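Local structure of methanol--corrinoid protein co-methyltransferase (Methanosarcina barkeri, 2I2X) at residues A[3-8]-A[257-262]; A[126-131]-A[164-169]; A[170-175]-A[186-191]; A[217-222]-A[251-256]. The protein transfers the methyl group of methanol to the cob(I)amide carried by its partner corrinoid protein MtaC, a zinc-dependent step of methanogenesis. All coordinates share one frame; numbering follows the deposited sequence.

Interaction 1: A[3-8]-A[257-262]; sequences AKRYTS and AYEAGA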
loop_
_atom_site.group_PDB
_atom_site.type_symbol
_atom_site.label_atom_id
_atom_site.label_comp_id
_atom_site.label_asym_id
_atom_site.label_seq_id
_atom_site.Cartn_x
_atom_site.Cartn_y
_atom_site.Cartn_z
ATOM N N ALA A 3 -21.097 28.829 -17.357
ATOM C CA ALA A 3 -22.431 28.981 -18.016
ATOM C C ALA A 3 -23.485 29.443 -16.994
ATOM O O ALA A 3 -23.853 30.614 -16.994
ATOM C CB ALA A 3 -22.859 27.673 -18.729
ATOM N N LYS A 4 -23.947 28.556 -16.113
ATOM C CA LYS A 4 -25.028 28.921 -15.171
ATOM C C LYS A 4 -24.548 28.967 -13.712
ATOM O O LYS A 4 -24.380 27.936 -13.070
ATOM C CB LYS A 4 -26.248 27.991 -15.359
ATOM C CG LYS A 4 -27.483 28.320 -14.485
ATOM C CD LYS A 4 -28.056 29.713 -14.778
ATOM C CE LYS A 4 -29.264 30.045 -13.868
ATOM N NZ LYS A 4 -28.890 30.324 -12.435
ATOM N N ARG A 5 -24.354 30.166 -13.186
ATOM C CA ARG A 5 -23.561 30.334 -11.963
ATOM C C ARG A 5 -24.310 30.111 -10.653
ATOM O O ARG A 5 -25.496 30.360 -10.583
ATOM C CB ARG A 5 -22.826 31.671 -11.991
ATOM C CG ARG A 5 -22.343 31.980 -13.391
ATOM C CD ARG A 5 -20.955 32.540 -13.438
ATOM N NE ARG A 5 -20.008 31.480 -13.701
ATOM C CZ ARG A 5 -19.105 31.458 -14.678
ATOM N NH1 ARG A 5 -18.972 32.458 -15.546
ATOM N NH2 ARG A 5 -18.303 30.401 -14.766
ATOM N N TYR A 6 -23.609 29.625 -9.629
ATOM C CA TYR A 6 -24.233 29.340 -8.338
ATOM C C TYR A 6 -24.313 30.583 -7.489
ATOM O O TYR A 6 -23.320 31.265 -7.296
ATOM C CB TYR A 6 -23.491 28.219 -7.572
ATOM C CG TYR A 6 -23.862 26.849 -8.051
ATOM C CD1 TYR A 6 -24.867 26.113 -7.428
ATOM C CD2 TYR A 6 -23.226 26.286 -9.161
ATOM C CE1 TYR A 6 -25.230 24.840 -7.907
ATOM C CE2 TYR A 6 -23.572 25.022 -9.643
ATOM C CZ TYR A 6 -24.581 24.318 -9.011
ATOM O OH TYR A 6 -24.913 23.091 -9.491
ATOM N N THR A 7 -25.501 30.869 -6.972
ATOM C CA THR A 7 -25.705 32.052 -6.117
ATOM C C THR A 7 -26.423 31.644 -4.857
ATOM O O THR A 7 -26.856 32.488 -4.069
ATOM C CB THR A 7 -26.430 33.239 -6.866
ATOM O OG1 THR A 7 -27.572 32.745 -7.571
ATOM C CG2 THR A 7 -25.483 33.884 -7.905
ATOM N N SER A 8 -26.548 30.331 -4.656
ATOM C CA SER A 8 -27.067 29.815 -3.391
ATOM C C SER A 8 -26.441 28.461 -3.099
ATOM O O SER A 8 -25.790 27.903 -3.980
ATOM C CB SER A 8 -28.601 29.765 -3.384
ATOM O OG SER A 8 -29.059 29.100 -4.529
ATOM N N ALA A 257 -16.794 23.695 -13.685
ATOM C CA ALA A 257 -17.174 22.449 -14.342
ATOM C C ALA A 257 -18.677 22.144 -14.175
ATOM O O ALA A 257 -19.370 21.772 -15.136
ATOM C CB ALA A 257 -16.327 21.313 -13.806
ATOM N N TYR A 258 -19.169 22.335 -12.955
ATOM C CA TYR A 258 -20.551 21.992 -12.601
ATOM C C TYR A 258 -21.509 23.055 -13.148
ATOM O O TYR A 258 -22.551 22.738 -13.743
ATOM C CB TYR A 258 -20.658 21.744 -11.070
ATOM C CG TYR A 258 -19.580 20.741 -10.683
ATOM C CD1 TYR A 258 -19.729 19.363 -10.963
ATOM C CD2 TYR A 258 -18.356 21.181 -10.190
ATOM C CE1 TYR A 258 -18.697 18.462 -10.703
ATOM C CE2 TYR A 258 -17.340 20.302 -9.938
ATOM C CZ TYR A 258 -17.507 18.945 -10.185
ATOM O OH TYR A 258 -16.449 18.098 -9.903
ATOM N N GLU A 259 -21.113 24.319 -12.993
ATOM C CA GLU A 259 -21.837 25.434 -13.598
ATOM C C GLU A 259 -22.012 25.162 -15.076
ATOM O O GLU A 259 -23.062 25.423 -15.633
ATOM C CB GLU A 259 -21.092 26.750 -13.338
ATOM C CG GLU A 259 -21.331 27.227 -11.920
ATOM C CD GLU A 259 -20.476 28.389 -11.476
ATOM O OE1 GLU A 259 -19.393 28.626 -12.067
ATOM O OE2 GLU A 259 -20.890 29.061 -10.497
ATOM N N ALA A 260 -20.991 24.572 -15.694
ATOM C CA ALA A 260 -20.977 24.419 -17.135
ATOM C C ALA A 260 -21.451 23.060 -17.568
ATOM O O ALA A 260 -21.242 22.662 -18.708
ATOM C CB ALA A 260 -19.578 24.699 -17.696
ATOM N N GLY A 261 -22.045 22.314 -16.656
ATOM C CA GLY A 261 -22.725 21.111 -17.084
ATOM C C GLY A 261 -22.301 19.789 -16.508
ATOM O O GLY A 261 -23.007 18.816 -16.731
ATOM N N ALA A 262 -21.185 19.722 -15.776
ATOM C CA ALA A 262 -20.816 18.462 -15.105
ATOM C C ALA A 262 -21.760 18.229 -13.936
ATOM O O ALA A 262 -22.363 19.166 -13.464
ATOM C CB ALA A 262 -19.333 18.452 -14.635
#
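E259, in the last turn of helix 240-259, is the residue round which segment 3-8 folds, its carboxylate divided between two neighbours. OE2 takes the backbone N-H of Y6 on its anti side, with Y6 N 2.9 Å from E259 OE2. OE1 faces the edge of the R5 guanidinium in a salt bridge of two weak bonds, E259 OE1 lying 3.3 Å from R5 NE. The packing is tight where E259 CG meets both K4 O, at 3.3 Å, and the edge of the Y6 ring, with Y6 CD2 at 3.5 Å and ring and carboxylate planes 15° apart. R392 forms a salt bridge to OE2, so each carboxylate oxygen has an arginine. Without the carboxylate, as with an alanine here, the Y6 N-H and the R5 and R392 guanidinium groups would probably lose their shared acceptor. The other side is looser and exposed: A3 and K4 rest on the helix end, where K4 N donates to E259 O at 3.3 Å, and the K4 chain leads off. A Schellman motif with G261 at C-prime ends the helix. Y6 packs on helix 273-280, while A260 leans on helix 181-210, placing the chain's start across the C-terminal end of helix 240-259.

Interaction 2: A[126-131]-A[164-169]; sequences IGDIRE and ESMGGK. With ZN (zinc ion), chain Q; K (potassium ion), chain S.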
loop_
_atom_site.group_PDB
_atom_site.type_symbol
_atom_site.label_atom_id
_atom_site.label_comp_id
_atom_site.label_asym_id
_atom_site.label_seq_id
_atom_site.Cartn_x
_atom_site.Cartn_y
_atom_site.Cartn_z
ATOM N N ILE A 126 -9.027 11.921 -19.391
ATOM C CA ILE A 126 -8.265 12.298 -20.562
ATOM C C ILE A 126 -7.096 13.145 -20.071
ATOM O O ILE A 126 -7.203 13.839 -19.058
ATOM C CB ILE A 126 -9.203 13.045 -21.558
ATOM C CG1 ILE A 126 -10.070 12.045 -22.346
ATOM C CG2 ILE A 126 -8.431 13.924 -22.596
ATOM C CD1 ILE A 126 -10.803 10.996 -21.522
ATOM N N GLY A 127 -5.955 13.044 -20.740
ATOM C CA GLY A 127 -4.868 13.995 -20.496
ATOM C C GLY A 127 -5.064 15.389 -21.112
ATOM O O GLY A 127 -5.527 15.517 -22.249
ATOM N N ASP A 128 -4.714 16.441 -20.373
ATOM C CA ASP A 128 -4.758 17.781 -20.955
ATOM C C ASP A 128 -3.575 17.926 -21.864
ATOM O O ASP A 128 -2.498 18.321 -21.443
ATOM C CB ASP A 128 -4.789 18.916 -19.921
ATOM C CG ASP A 128 -5.346 20.232 -20.519
ATOM O OD1 ASP A 128 -5.273 20.380 -21.763
ATOM O OD2 ASP A 128 -5.836 21.106 -19.758
ATOM N N ILE A 129 -3.790 17.575 -23.122
ATOM C CA ILE A 129 -2.726 17.554 -24.112
ATOM C C ILE A 129 -2.489 18.923 -24.798
ATOM O O ILE A 129 -1.595 19.040 -25.635
ATOM C CB ILE A 129 -3.013 16.475 -25.179
ATOM C CG1 ILE A 129 -4.348 16.748 -25.902
ATOM C CG2 ILE A 129 -3.023 15.130 -24.557
ATOM C CD1 ILE A 129 -4.571 15.916 -27.174
ATOM N N ARG A 130 -3.265 19.948 -24.437
ATOM C CA ARG A 130 -3.189 21.272 -25.089
ATOM C C ARG A 130 -1.925 22.068 -24.709
ATOM O O ARG A 130 -1.999 23.160 -24.158
ATOM C CB ARG A 130 -4.451 22.090 -24.789
ATOM C CG ARG A 130 -5.764 21.417 -25.201
ATOM C CD ARG A 130 -6.978 22.134 -24.620
ATOM N NE ARG A 130 -6.913 22.249 -23.161
ATOM C CZ ARG A 130 -7.474 23.216 -22.439
ATOM N NH1 ARG A 130 -8.173 24.206 -23.021
ATOM N NH2 ARG A 130 -7.324 23.204 -21.120
ATOM N N GLU A 131 -0.767 21.492 -25.016
ATOM C CA GLU A 131 0.536 22.067 -24.671
ATOM C C GLU A 131 1.653 21.496 -25.585
ATOM O O GLU A 131 1.549 20.357 -26.039
ATOM C CB GLU A 131 0.837 21.781 -23.206
ATOM C CG GLU A 131 2.189 22.232 -22.757
ATOM C CD GLU A 131 2.348 22.255 -21.261
ATOM O OE1 GLU A 131 2.205 21.183 -20.629
ATOM O OE2 GLU A 131 2.658 23.345 -20.723
ATOM N N GLU A 164 -7.687 16.589 -15.690
ATOM C CA GLU A 164 -7.030 17.524 -14.787
ATOM C C GLU A 164 -6.495 18.669 -15.644
ATOM O O GLU A 164 -5.395 18.573 -16.181
ATOM C CB GLU A 164 -5.856 16.850 -14.088
ATOM C CG GLU A 164 -6.111 15.416 -13.806
ATOM C CD GLU A 164 -5.508 14.963 -12.499
ATOM O OE1 GLU A 164 -4.778 15.731 -11.860
ATOM O OE2 GLU A 164 -5.751 13.811 -12.096
ATOM N N SER A 165 -7.270 19.732 -15.793
ATOM C CA SER A 165 -6.930 20.749 -16.797
ATOM C C SER A 165 -5.908 21.803 -16.340
ATOM O O SER A 165 -5.741 22.030 -15.151
ATOM C CB SER A 165 -8.177 21.364 -17.427
ATOM O OG SER A 165 -9.018 21.978 -16.480
ATOM N N MET A 166 -5.228 22.424 -17.302
ATOM C CA MET A 166 -4.044 23.218 -17.049
ATOM C C MET A 166 -4.249 24.750 -17.119
ATOM O O MET A 166 -3.281 25.526 -17.015
ATOM C CB MET A 166 -2.953 22.827 -18.045
ATOM C CG MET A 166 -2.457 21.391 -18.021
ATOM S SD MET A 166 -1.250 21.097 -19.388
ATOM C CE MET A 166 -2.191 21.512 -20.873
ATOM N N GLY A 167 -5.484 25.205 -17.288
ATOM C CA GLY A 167 -5.729 26.659 -17.310
ATOM C C GLY A 167 -5.054 27.404 -16.160
ATOM O O GLY A 167 -5.285 27.100 -14.989
ATOM N N GLY A 168 -4.213 28.372 -16.489
ATOM C CA GLY A 168 -3.562 29.194 -15.468
ATOM C C GLY A 168 -2.305 28.575 -14.857
ATOM O O GLY A 168 -1.673 29.170 -13.971
ATOM N N LYS A 169 -1.927 27.389 -15.322
ATOM C CA LYS A 169 -0.766 26.682 -14.794
ATOM C C LYS A 169 0.539 27.499 -14.875
ATOM O O LYS A 169 1.315 27.548 -13.911
ATOM C CB LYS A 169 -0.647 25.331 -15.519
ATOM C CG LYS A 169 0.594 24.519 -15.257
ATOM C CD LYS A 169 0.426 23.098 -15.799
ATOM C CE LYS A 169 0.959 22.919 -17.206
ATOM N NZ LYS A 169 2.342 22.398 -17.215
HETATM ZN ZN ZN Q . -4.332 15.124 -9.875
HETATM K K K S . -4.034 12.499 -10.997
HETATM O O HOH W 1 -5.867 14.928 -16.979
HETATM O O HOH W 2 -3.899 16.360 -17.695
HETATM O O HOH W 3 3.250 25.139 -18.730
#
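The backbones of 126-131 and 164-169 are nearest, CA to CA, at D128 and S165 (5.6 Å), and are joined by two waters, one from I126 O to E164 N and the other from D128 N to E164 O. Both are loops following neighbouring parallel strands of the TIM barrel, 119-126 and 160-163, at the end that carries the metal site. D128 holds the loops together. R130 grips its carboxylate side-on, NE to OD1 and NH2 to OD2 in the guanidinium plane, and D195 pairs with R130 in turn. With CG anti to the backbone N (chi1 -159°), D128 reaches across so that OD2 also accepts the N-H of M166 at 2.9 Å from M166 N, on its anti side. Replacement by an asparagine is likely to weaken the side-on grip and leave the buried R130 with less counter-charge. M166, bent at chi3, brings CE over the same acid, 3.4 Å from D128 OD1. Farther along, E131 crosses K169 at about a right angle in a long salt bridge; E131 pairs with R159 of the neighbouring MtaB subunit, and K169 borders the corrinoid. E164 bridges two metals, with OE1 2.1 Å from zinc and OE2 2.4 Å from potassium.

Interaction 3: A[170-175]-A[186-191]; sequences EVFDYA and YSIGCL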
loop_
_atom_site.group_PDB
_atom_site.type_symbol
_atom_site.label_atom_id
_atom_site.label_comp_id
_atom_site.label_asym_id
_atom_site.label_seq_id
_atom_site.Cartn_x
_atom_site.Cartn_y
_atom_site.Cartn_z
ATOM N N GLU A 170 0.771 28.153 -16.013
ATOM C CA GLU A 170 2.024 28.874 -16.265
ATOM C C GLU A 170 2.218 30.069 -15.320
ATOM O O GLU A 170 3.316 30.294 -14.815
ATOM C CB GLU A 170 2.144 29.282 -17.755
ATOM C CG GLU A 170 1.335 30.534 -18.244
ATOM C CD GLU A 170 -0.206 30.402 -18.139
ATOM O OE1 GLU A 170 -0.738 30.279 -17.008
ATOM O OE2 GLU A 170 -0.888 30.472 -19.184
ATOM N N VAL A 171 1.154 30.822 -15.064
ATOM C CA VAL A 171 1.260 31.944 -14.139
ATOM C C VAL A 171 1.294 31.484 -12.685
ATOM O O VAL A 171 1.989 32.094 -11.861
ATOM C CB VAL A 171 0.166 33.022 -14.373
ATOM C CG1 VAL A 171 0.334 34.173 -13.384
ATOM C CG2 VAL A 171 0.250 33.537 -15.793
ATOM N N PHE A 172 0.561 30.410 -12.373
ATOM C CA PHE A 172 0.631 29.785 -11.048
ATOM C C PHE A 172 2.056 29.341 -10.691
ATOM O O PHE A 172 2.538 29.614 -9.582
ATOM C CB PHE A 172 -0.334 28.585 -10.905
ATOM C CG PHE A 172 -0.027 27.726 -9.700
ATOM C CD1 PHE A 172 -0.589 28.025 -8.463
ATOM C CD2 PHE A 172 0.900 26.684 -9.789
ATOM C CE1 PHE A 172 -0.281 27.300 -7.348
ATOM C CE2 PHE A 172 1.236 25.948 -8.662
ATOM C CZ PHE A 172 0.635 26.257 -7.438
ATOM N N ASP A 173 2.719 28.645 -11.614
ATOM C CA ASP A 173 4.065 28.112 -11.355
ATOM C C ASP A 173 5.067 29.199 -11.016
ATOM O O ASP A 173 5.930 29.004 -10.145
ATOM C CB ASP A 173 4.577 27.338 -12.551
ATOM C CG ASP A 173 3.967 25.956 -12.665
ATOM O OD1 ASP A 173 3.461 25.392 -11.657
ATOM O OD2 ASP A 173 4.008 25.420 -13.792
ATOM N N TYR A 174 4.960 30.324 -11.739
ATOM C CA TYR A 174 5.703 31.536 -11.448
ATOM C C TYR A 174 5.306 32.126 -10.089
ATOM O O TYR A 174 6.170 32.328 -9.243
ATOM C CB TYR A 174 5.537 32.563 -12.593
ATOM C CG TYR A 174 6.154 33.921 -12.319
ATOM C CD1 TYR A 174 5.367 34.962 -11.815
ATOM C CD2 TYR A 174 7.525 34.161 -12.544
ATOM C CE1 TYR A 174 5.917 36.215 -11.547
ATOM C CE2 TYR A 174 8.099 35.425 -12.290
ATOM C CZ TYR A 174 7.279 36.451 -11.788
ATOM O OH TYR A 174 7.777 37.722 -11.516
ATOM N N ALA A 175 4.014 32.390 -9.878
ATOM C CA ALA A 175 3.515 32.977 -8.622
ATOM C C ALA A 175 3.819 32.164 -7.349
ATOM O O ALA A 175 4.180 32.747 -6.316
ATOM C CB ALA A 175 2.028 33.237 -8.721
ATOM N N TYR A 186 -5.108 35.346 -9.641
ATOM C CA TYR A 186 -5.313 35.537 -11.050
ATOM C C TYR A 186 -5.226 34.210 -11.791
ATOM O O TYR A 186 -6.143 33.864 -12.553
ATOM C CB TYR A 186 -4.312 36.574 -11.585
ATOM C CG TYR A 186 -4.383 36.857 -13.058
ATOM C CD1 TYR A 186 -5.514 37.449 -13.632
ATOM C CD2 TYR A 186 -3.280 36.601 -13.889
ATOM C CE1 TYR A 186 -5.550 37.771 -15.017
ATOM C CE2 TYR A 186 -3.311 36.907 -15.276
ATOM C CZ TYR A 186 -4.443 37.490 -15.811
ATOM O OH TYR A 186 -4.471 37.759 -17.147
ATOM N N SER A 187 -4.130 33.480 -11.580
ATOM C CA SER A 187 -3.923 32.176 -12.235
ATOM C C SER A 187 -5.029 31.186 -11.986
ATOM O O SER A 187 -5.576 30.608 -12.923
ATOM C CB SER A 187 -2.580 31.534 -11.843
ATOM O OG SER A 187 -2.405 31.548 -10.452
ATOM N N ILE A 188 -5.390 31.025 -10.726
ATOM C CA ILE A 188 -6.367 30.003 -10.370
ATOM C C ILE A 188 -7.792 30.530 -10.536
ATOM O O ILE A 188 -8.614 29.971 -11.273
ATOM C CB ILE A 188 -6.156 29.488 -8.887
ATOM C CG1 ILE A 188 -4.700 29.044 -8.651
ATOM C CG2 ILE A 188 -7.159 28.428 -8.547
ATOM C CD1 ILE A 188 -4.367 28.791 -7.188
ATOM N N GLY A 189 -8.088 31.597 -9.816
ATOM C CA GLY A 189 -9.430 32.185 -9.841
ATOM C C GLY A 189 -9.850 32.725 -11.202
ATOM O O GLY A 189 -10.952 32.466 -11.641
ATOM N N CYS A 190 -8.973 33.443 -11.893
ATOM C CA CYS A 190 -9.411 34.086 -13.133
ATOM C C CYS A 190 -9.112 33.260 -14.376
ATOM O O CYS A 190 -10.036 32.781 -15.056
ATOM C CB CYS A 190 -8.859 35.510 -13.219
ATOM S SG CYS A 190 -9.290 36.474 -11.713
ATOM N N LEU A 191 -7.822 33.068 -14.663
ATOM C CA LEU A 191 -7.468 32.352 -15.864
ATOM C C LEU A 191 -8.081 30.971 -15.779
ATOM O O LEU A 191 -8.811 30.559 -16.697
ATOM C CB LEU A 191 -5.972 32.277 -16.050
ATOM C CG LEU A 191 -5.173 33.577 -16.112
ATOM C CD1 LEU A 191 -3.697 33.238 -16.321
ATOM C CD2 LEU A 191 -5.673 34.543 -17.211
#
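V171 and F172 of helix 169-176 meet S187, I188 and L191 of helix 181-210 in an antiparallel helix pair, formed as the chain turns back after the short helix 169-176. The two segment axes approach to 8.6 Å with 154° between their directions. A small residue at the centre is consistent with this approach: S187 CB lies 3.4 Å from F172 N, against the backbone of the other helix. The serine hydroxyl sits between the backbone N and the carbonyl carbon (chi1 49°), a rotamer that turns OG back to its own helix, where it is within bonding distance of G183 O and L184 O, which must share its one proton; the same atom meets F172 CB and the edge of the F172 ring.

On one flank F172 has CG anti to the backbone N (chi1 165°), and its CD1 meets the CD1 end of I188 at 4.1 Å, the two chains crossing obliquely. The ring also packs against helix 220-230, on Q222, T225 and A226. On the other flank V171 divides its methyls: CG1 comes to the edge of the Y186 ring, and CG2 meets L191 CD1 at 4.0 Å, the two side chains crossing at about a right angle. L191 in turn lays CG over a face of Y186, which packs on helix 436-450 beyond.

The contact is thus apolar packing beside the corrinoid pocket, which D173 of the same short helix borders. E170 folds back on its own helix: OE2 bonds the Y459 hydroxyl, and OE1 accepts from V171 N at 2.8 Å through the anti lone pair.

Interaction 4: A[217-222]-A[251-256]; sequences DTDCAQ and APRSLV. With ZN (zinc ion), chain Q.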
loop_
_atom_site.group_PDB
_atom_site.type_symbol
_atom_site.label_atom_id
_atom_site.label_comp_id
_atom_site.label_asym_id
_atom_site.label_seq_id
_atom_site.Cartn_x
_atom_site.Cartn_y
_atom_site.Cartn_z
ATOM N N ASP A 217 -13.579 18.057 -12.789
ATOM C CA ASP A 217 -12.157 18.427 -12.966
ATOM C C ASP A 217 -11.502 18.491 -11.574
ATOM O O ASP A 217 -12.074 18.014 -10.598
ATOM C CB ASP A 217 -12.127 19.833 -13.597
ATOM C CG ASP A 217 -10.884 20.106 -14.424
ATOM O OD1 ASP A 217 -9.754 20.032 -13.908
ATOM O OD2 ASP A 217 -11.050 20.458 -15.607
ATOM N N THR A 218 -10.330 19.105 -11.475
ATOM C CA THR A 218 -9.572 19.210 -10.211
ATOM C C THR A 218 -8.557 20.254 -10.430
ATOM O O THR A 218 -7.853 20.228 -11.457
ATOM C CB THR A 218 -8.522 18.082 -10.046
ATOM O OG1 THR A 218 -9.096 16.825 -10.265
ATOM C CG2 THR A 218 -7.903 18.095 -8.717
ATOM N N ASP A 219 -8.357 21.068 -9.409
ATOM C CA ASP A 219 -7.254 21.986 -9.474
ATOM C C ASP A 219 -5.872 21.412 -9.202
ATOM O O ASP A 219 -5.007 22.136 -8.671
ATOM C CB ASP A 219 -7.463 23.175 -8.590
ATOM C CG ASP A 219 -6.752 24.381 -9.119
ATOM O OD1 ASP A 219 -6.782 24.583 -10.365
ATOM O OD2 ASP A 219 -6.154 25.112 -8.298
ATOM N N CYS A 220 -5.657 20.146 -9.568
ATOM C CA CYS A 220 -4.394 19.457 -9.314
ATOM C C CYS A 220 -3.165 20.241 -9.755
ATOM O O CYS A 220 -2.181 20.341 -9.029
ATOM C CB CYS A 220 -4.359 18.128 -10.035
ATOM S SG CYS A 220 -3.240 16.933 -9.175
ATOM N N ALA A 221 -3.256 20.815 -10.955
ATOM C CA ALA A 221 -2.139 21.500 -11.585
ATOM C C ALA A 221 -1.725 22.763 -10.833
ATOM O O ALA A 221 -0.641 23.285 -11.076
ATOM C CB ALA A 221 -2.449 21.793 -13.054
ATOM N N GLN A 222 -2.558 23.228 -9.908
ATOM C CA GLN A 222 -2.271 24.464 -9.159
ATOM C C GLN A 222 -2.357 24.201 -7.667
ATOM O O GLN A 222 -1.327 24.065 -7.035
ATOM C CB GLN A 222 -3.200 25.641 -9.578
ATOM C CG GLN A 222 -3.084 26.073 -11.071
ATOM C CD GLN A 222 -4.285 26.910 -11.547
ATOM O OE1 GLN A 222 -5.430 26.627 -11.200
ATOM N NE2 GLN A 222 -4.014 27.936 -12.337
ATOM N N ALA A 251 -11.439 26.339 -5.146
ATOM C CA ALA A 251 -12.853 25.967 -5.001
ATOM C C ALA A 251 -13.774 26.595 -6.082
ATOM O O ALA A 251 -14.453 25.857 -6.794
ATOM C CB ALA A 251 -13.353 26.261 -3.586
ATOM N N PRO A 252 -13.811 27.945 -6.204
ATOM C CA PRO A 252 -14.638 28.510 -7.318
ATOM C C PRO A 252 -14.097 28.241 -8.722
ATOM O O PRO A 252 -14.874 28.180 -9.674
ATOM C CB PRO A 252 -14.693 30.016 -7.025
ATOM C CG PRO A 252 -13.523 30.275 -6.116
ATOM C CD PRO A 252 -13.199 28.992 -5.362
ATOM N N ARG A 253 -12.789 28.071 -8.870
ATOM C CA ARG A 253 -12.278 27.595 -10.151
ATOM C C ARG A 253 -12.893 26.228 -10.519
ATOM O O ARG A 253 -13.450 26.071 -11.614
ATOM C CB ARG A 253 -10.749 27.531 -10.164
ATOM C CG ARG A 253 -10.139 26.817 -11.427
ATOM C CD ARG A 253 -10.030 25.283 -11.217
ATOM N NE ARG A 253 -9.224 24.605 -12.230
ATOM C CZ ARG A 253 -9.258 23.292 -12.471
ATOM N NH1 ARG A 253 -10.089 22.517 -11.794
ATOM N NH2 ARG A 253 -8.479 22.761 -13.423
ATOM N N SER A 254 -12.823 25.258 -9.598
ATOM C CA SER A 254 -13.294 23.908 -9.903
ATOM C C SER A 254 -14.816 23.870 -9.985
ATOM O O SER A 254 -15.378 23.079 -10.734
ATOM C CB SER A 254 -12.753 22.888 -8.899
ATOM O OG SER A 254 -11.330 22.769 -9.024
ATOM N N LEU A 255 -15.473 24.758 -9.248
ATOM C CA LEU A 255 -16.918 24.888 -9.320
ATOM C C LEU A 255 -17.454 25.093 -10.750
ATOM O O LEU A 255 -18.577 24.698 -11.050
ATOM C CB LEU A 255 -17.379 26.017 -8.402
ATOM C CG LEU A 255 -18.869 26.371 -8.421
ATOM C CD1 LEU A 255 -19.714 25.261 -7.846
ATOM C CD2 LEU A 255 -19.155 27.671 -7.677
ATOM N N VAL A 256 -16.644 25.697 -11.625
ATOM C CA VAL A 256 -17.054 26.029 -12.994
ATOM C C VAL A 256 -17.510 24.811 -13.815
ATOM O O VAL A 256 -18.503 24.891 -14.556
ATOM C CB VAL A 256 -15.945 26.852 -13.780
ATOM C CG1 VAL A 256 -16.317 27.028 -15.222
ATOM C CG2 VAL A 256 -15.701 28.213 -13.142
HETATM ZN ZN ZN Q . -4.332 15.124 -9.875
HETATM O O HOH W 4 -14.165 20.306 -11.106
#
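R253, from helix 240-259, lays its guanidinium between two aspartates, D217 and D219, in a buried salt-bridge network beside the loop that follows barrel strand 213-216 and leads to the zinc ligand C220. The two acids meet the flat cation in different ways. D217 comes to its edge, with carboxylate and guanidinium planes 89° apart, nearly perpendicular; R253 NH2 donates to D217 OD1 at 3.1 Å, from above the carboxylate plane, and NH1 adds a weak bond to the same oxygen. D219 stands over one face instead, its plane turned 53° from that of the guanidinium. D219 OD1 is 3.1 Å from R253 NE, yet well out of the guanidinium plane, so the attraction is one of charges and no N-H points at the oxygen.

The bend of R253 at chi2 (-87°) turns its extended remainder into this position. NH1 also donates to S254 OG on its own helix, and that hydroxyl bonds E272, which also accepts from D219 N. D217 OD1 takes a further bond, from T218 N at 2.7 Å through its anti lone pair, while OD2 is held by W200 and S165. D219 OD2 accepts the N-H of A223 near the start of helix 220-230. D217 thus connects the arginine to helix 181-210 and the 164-169 loop, and D219 to the start of helix 220-230.

A water spans D217 N and S254 O, adding a backbone link. The loop is thus held at several points just before C220, whose SG, anti to its backbone N, lies 2.2 Å from the zinc ion.

Overall arrangement
Interaction 1 is the surface contact of the set, while interactions 2, 3 and 4 are buried. Interactions 1 and 4 share helix 240-259, the first at its C-terminal end and the second further back, nearer the centre of the chain, and they touch where R5 and Y6 pack on V256 and L255. Interactions 2 and 4 both supply zinc ligands, E164 and C220, and are joined by a probable hydrogen bond between G168 O and Q222 NE2. Interaction 3 differs in chemistry: apolar helix packing takes the place of charged networks, although Q222 of interaction 4 makes a weak bond to S187 O. Acid-arginine pairs thus recur from surface to core, while among these contacts the metals belong to the buried interactions 2 and 4.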